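Local coordinates for protein hydroxyethylphosphonate dioxygenase (Streptomyces albus, PDB 6B9R) that probably converts 2-hydroxyethylphosphonate to hydroxymethylphosphonate in an oxygen-dependent reaction at a mononuclear iron centre, at residues 150-155 with 181-186. Residues are numbered along the deposited sequence; the frame is centred on the assembly and turned at random.
Sequences LLYQFT and SVWGLP. With FE (Fe (III) ion), chain E; 2HE ((2-hydroxyethyl)phosphonic acid), chain F.
Gln-153 and Gly-184 form a hydrogen-bonded antiparallel pair, Gln-153 N giving to Gly-184 O (3.1 Å) and Gly-184 N giving back to Gln-153 O. Thr-155 and Val-182 repeat the pattern two residues on, and Phe-154 faces Trp-183 as the non-hydrogen-bonded pair between them. Beyond the strand ends, a water lies within hydrogen-bonding distance of both Leu-151 O and Leu-185 O.

The aromatic contacts gather on the Phe-154 and Trp-183 side of the sheet. Pro-186 lies over one face of the Tyr-152 ring in a CH-pi contact, its CG 3.7 Å from the ring centroid. Tyr-152 also runs alongside Trp-183, Tyr-152 CD2 meeting Trp-183 CZ2 at 3.4 Å with the ring planes inclined by 34°. The indole NE1 is hydrogen-bonded to Tyr-208, and Tyr-152 packs on Ala-430 of the second subunit.

On the other side, CG of Gln-153 stands anti to the backbone N (chi1 -167°) and an extended chain carries the amide to the metal. Gln-153 OE1 binds iron at 2.1 Å, while its NE2 donates to Thr-155 OG1 (2.6 Å, in the amide plane) and to the substrate hydroxyl oxygen O4 (3.1 Å). These bonds fix the amide's rotation, with Thr-155 as second-shell support. With His-149 and His-190, Gln-153 completes the protein's iron ligands, a two-histidine, one-glutamine site on a cupin-type beta-barrel.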
ATOM      1  N   LEU A 150     -14.389  11.049   1.306  1.00 24.28           N
ATOM      2  CA  LEU A 150     -13.270  10.195   1.698  1.00 31.14           C
ATOM      3  C   LEU A 150     -11.929  10.820   1.330  1.00 23.90           C
ATOM      4  O   LEU A 150     -10.969  10.735   2.102  1.00 29.21           O
ATOM      5  CB  LEU A 150     -13.397   8.807   1.061  1.00 35.64           C
ATOM      6  CG  LEU A 150     -12.178   7.900   1.300  1.00 34.29           C
ATOM      7  CD1 LEU A 150     -11.848   7.754   2.793  1.00 29.95           C
ATOM      8  CD2 LEU A 150     -12.358   6.535   0.651  1.00 33.73           C
ATOM      9  N   LEU A 151     -11.842  11.460   0.171  1.00 19.62           N
ATOM     10  CA  LEU A 151     -10.543  11.897  -0.320  1.00 16.21           C
ATOM     11  C   LEU A 151      -9.986  13.036   0.529  1.00 25.75           C
ATOM     12  O   LEU A 151     -10.725  13.914   0.984  1.00 21.81           O
ATOM     13  CB  LEU A 151     -10.636  12.328  -1.784  1.00 21.47           C
ATOM     14  CG  LEU A 151     -10.914  11.187  -2.773  1.00 25.27           C
ATOM     15  CD1 LEU A 151     -10.646  11.626  -4.222  1.00 18.72           C
ATOM     16  CD2 LEU A 151     -10.060   9.983  -2.412  1.00 21.90           C
ATOM     17  N   TYR A 152      -8.674  12.993   0.765  1.00 21.11           N
ATOM     18  CA  TYR A 152      -7.970  14.142   1.319  1.00 19.19           C
ATOM     19  C   TYR A 152      -8.139  15.342   0.396  1.00 22.48           C
ATOM     20  O   TYR A 152      -8.315  15.191  -0.813  1.00 20.19           O
ATOM     21  CB  TYR A 152      -6.482  13.828   1.469  1.00 18.07           C
ATOM     22  CG  TYR A 152      -6.185  12.730   2.463  1.00 18.25           C
ATOM     23  CD1 TYR A 152      -6.314  11.386   2.113  1.00 17.30           C
ATOM     24  CD2 TYR A 152      -5.759  13.040   3.750  1.00 20.16           C
ATOM     25  CE1 TYR A 152      -6.044  10.384   3.035  1.00 17.09           C
ATOM     26  CE2 TYR A 152      -5.477  12.049   4.671  1.00 19.82           C
ATOM     27  CZ  TYR A 152      -5.614  10.728   4.309  1.00 21.47           C
ATOM     28  OH  TYR A 152      -5.331   9.758   5.233  1.00 23.66           O
ATOM     29  N   GLN A 153      -8.078  16.550   0.951  1.00 19.23           N
ATOM     30  CA  GLN A 153      -8.151  17.709   0.070  1.00 19.18           C
ATOM     31  C   GLN A 153      -7.022  18.689   0.333  1.00 20.13           C
ATOM     32  O   GLN A 153      -6.742  19.038   1.482  1.00 24.33           O
ATOM     33  CB  GLN A 153      -9.486  18.435   0.191  1.00 28.51           C
ATOM     34  CG  GLN A 153      -9.701  19.430  -0.933  1.00 24.66           C
ATOM     35  CD  GLN A 153     -11.142  19.899  -1.005  1.00 28.63           C
ATOM     36  OE1 GLN A 153     -12.060  19.093  -0.992  1.00 25.73           O
ATOM     37  NE2 GLN A 153     -11.342  21.207  -1.071  1.00 23.32           N
ATOM     38  N   PHE A 154      -6.376  19.109  -0.743  1.00 15.00           N
ATOM     39  CA  PHE A 154      -5.528  20.288  -0.764  1.00 14.89           C
ATOM     40  C   PHE A 154      -6.256  21.341  -1.579  1.00 19.29           C
ATOM     41  O   PHE A 154      -6.629  21.086  -2.730  1.00 18.54           O
ATOM     42  CB  PHE A 154      -4.162  20.003  -1.394  1.00 17.75           C
ATOM     43  CG  PHE A 154      -3.414  21.246  -1.708  1.00 18.59           C
ATOM     44  CD1 PHE A 154      -2.724  21.923  -0.715  1.00 17.25           C
ATOM     45  CD2 PHE A 154      -3.454  21.790  -2.976  1.00 15.52           C
ATOM     46  CE1 PHE A 154      -2.066  23.111  -0.992  1.00 14.46           C
ATOM     47  CE2 PHE A 154      -2.804  22.992  -3.255  1.00 17.52           C
ATOM     48  CZ  PHE A 154      -2.100  23.646  -2.258  1.00 19.04           C
ATOM     49  N   THR A 155      -6.447  22.520  -0.999  1.00 16.54           N
ATOM     50  CA  THR A 155      -7.181  23.580  -1.663  1.00 15.87           C
ATOM     51  C   THR A 155      -6.306  24.815  -1.765  1.00 18.72           C
ATOM     52  O   THR A 155      -5.698  25.231  -0.775  1.00 15.80           O
ATOM     53  CB  THR A 155      -8.472  23.904  -0.914  1.00 19.13           C
ATOM     54  OG1 THR A 155      -9.272  22.715  -0.818  1.00 22.64           O
ATOM     55  CG2 THR A 155      -9.254  24.958  -1.665  1.00 18.16           C
ATOM     56  N   SER A 181      -3.900  28.570   1.297  1.00 19.01           N
ATOM     57  CA  SER A 181      -4.155  27.164   0.996  1.00 18.72           C
ATOM     58  C   SER A 181      -4.465  26.415   2.283  1.00 18.75           C
ATOM     59  O   SER A 181      -4.135  26.860   3.382  1.00 18.89           O
ATOM     60  CB  SER A 181      -2.965  26.534   0.267  1.00 18.32           C
ATOM     61  OG  SER A 181      -1.794  26.568   1.069  1.00 18.23           O
ATOM     62  N   VAL A 182      -5.091  25.249   2.134  1.00 18.61           N
ATOM     63  CA  VAL A 182      -5.445  24.439   3.288  1.00 18.64           C
ATOM     64  C   VAL A 182      -5.352  22.979   2.876  1.00 18.31           C
ATOM     65  O   VAL A 182      -5.547  22.636   1.707  1.00 18.16           O
ATOM     66  CB  VAL A 182      -6.851  24.793   3.813  1.00 19.03           C
ATOM     67  CG1 VAL A 182      -7.887  24.590   2.725  1.00 19.95           C
ATOM     68  CG2 VAL A 182      -7.197  23.994   5.087  1.00 19.09           C
ATOM     69  N   TRP A 183      -4.995  22.135   3.837  1.00 18.21           N
ATOM     70  CA  TRP A 183      -4.936  20.689   3.660  1.00 19.91           C
ATOM     71  C   TRP A 183      -5.864  20.065   4.695  1.00 18.12           C
ATOM     72  O   TRP A 183      -5.874  20.489   5.852  1.00 18.32           O
ATOM     73  CB  TRP A 183      -3.488  20.176   3.826  1.00 17.64           C
ATOM     74  CG  TRP A 183      -3.301  18.687   3.591  1.00 17.41           C
ATOM     75  CD1 TRP A 183      -2.911  18.074   2.424  1.00 17.11           C
ATOM     76  CD2 TRP A 183      -3.473  17.643   4.553  1.00 17.36           C
ATOM     77  NE1 TRP A 183      -2.832  16.710   2.610  1.00 16.94           N
ATOM     78  CE2 TRP A 183      -3.180  16.420   3.905  1.00 17.10           C
ATOM     79  CE3 TRP A 183      -3.852  17.621   5.902  1.00 17.57           C
ATOM     80  CZ2 TRP A 183      -3.250  15.198   4.560  1.00 21.22           C
ATOM     81  CZ3 TRP A 183      -3.923  16.406   6.553  1.00 20.97           C
ATOM     82  CH2 TRP A 183      -3.621  15.209   5.886  1.00 18.29           C
ATOM     83  N   GLY A 184      -6.653  19.075   4.291  1.00 18.07           N
ATOM     84  CA  GLY A 184      -7.753  18.610   5.120  1.00 18.30           C
ATOM     85  C   GLY A 184      -7.925  17.104   5.065  1.00 20.77           C
ATOM     86  O   GLY A 184      -7.644  16.456   4.055  1.00 18.98           O
ATOM     87  N   LEU A 185      -8.431  16.556   6.174  1.00 19.16           N
ATOM     88  CA  LEU A 185      -8.527  15.126   6.420  1.00 19.67           C
ATOM     89  C   LEU A 185      -9.785  14.547   5.794  1.00 19.50           C
ATOM     90  O   LEU A 185     -10.736  15.273   5.490  1.00 18.50           O
ATOM     91  CB  LEU A 185      -8.524  14.862   7.925  1.00 23.94           C
ATOM     92  CG  LEU A 185      -7.176  15.067   8.606  1.00 25.55           C
ATOM     93  CD1 LEU A 185      -7.330  14.945  10.130  1.00 22.59           C
ATOM     94  CD2 LEU A 185      -6.168  14.061   8.071  1.00 21.99           C
ATOM     95  N   PRO A 186      -9.812  13.227   5.597  1.00 21.00           N
ATOM     96  CA  PRO A 186     -11.016  12.574   5.067  1.00 20.56           C
ATOM     97  C   PRO A 186     -12.259  12.870   5.901  1.00 21.35           C
ATOM     98  O   PRO A 186     -12.202  12.949   7.128  1.00 23.02           O
ATOM     99  CB  PRO A 186     -10.655  11.083   5.125  1.00 22.71           C
ATOM    100  CG  PRO A 186      -9.174  11.044   5.008  1.00 17.66           C
ATOM    101  CD  PRO A 186      -8.695  12.279   5.765  1.00 18.82           C
TER
HETATM  102 FE    FE E 501     -14.185  18.996  -0.861  1.00 35.42          FE
HETATM  103  O3  2HE F 502     -16.440  19.135  -1.840  1.00 33.13           O
HETATM  104  P   2HE F 502     -17.455  20.084  -2.369  1.00 44.39           P
HETATM  105  O1  2HE F 502     -18.700  20.193  -1.356  1.00 27.80           O
HETATM  106  O2  2HE F 502     -17.981  19.633  -3.829  1.00 35.34           O
HETATM  107  CA  2HE F 502     -16.610  21.678  -2.481  1.00 39.72           C
HETATM  108  CB  2HE F 502     -15.189  21.402  -2.965  1.00 40.58           C
HETATM  109  O4  2HE F 502     -14.358  20.901  -1.906  1.00 36.78           O
HETATM  110  O   HOH W   1     -11.448  15.816   2.951  1.00 23.74           O
HETATM  111  O   HOH W   2     -13.586  18.691  -3.326  1.00 29.58           O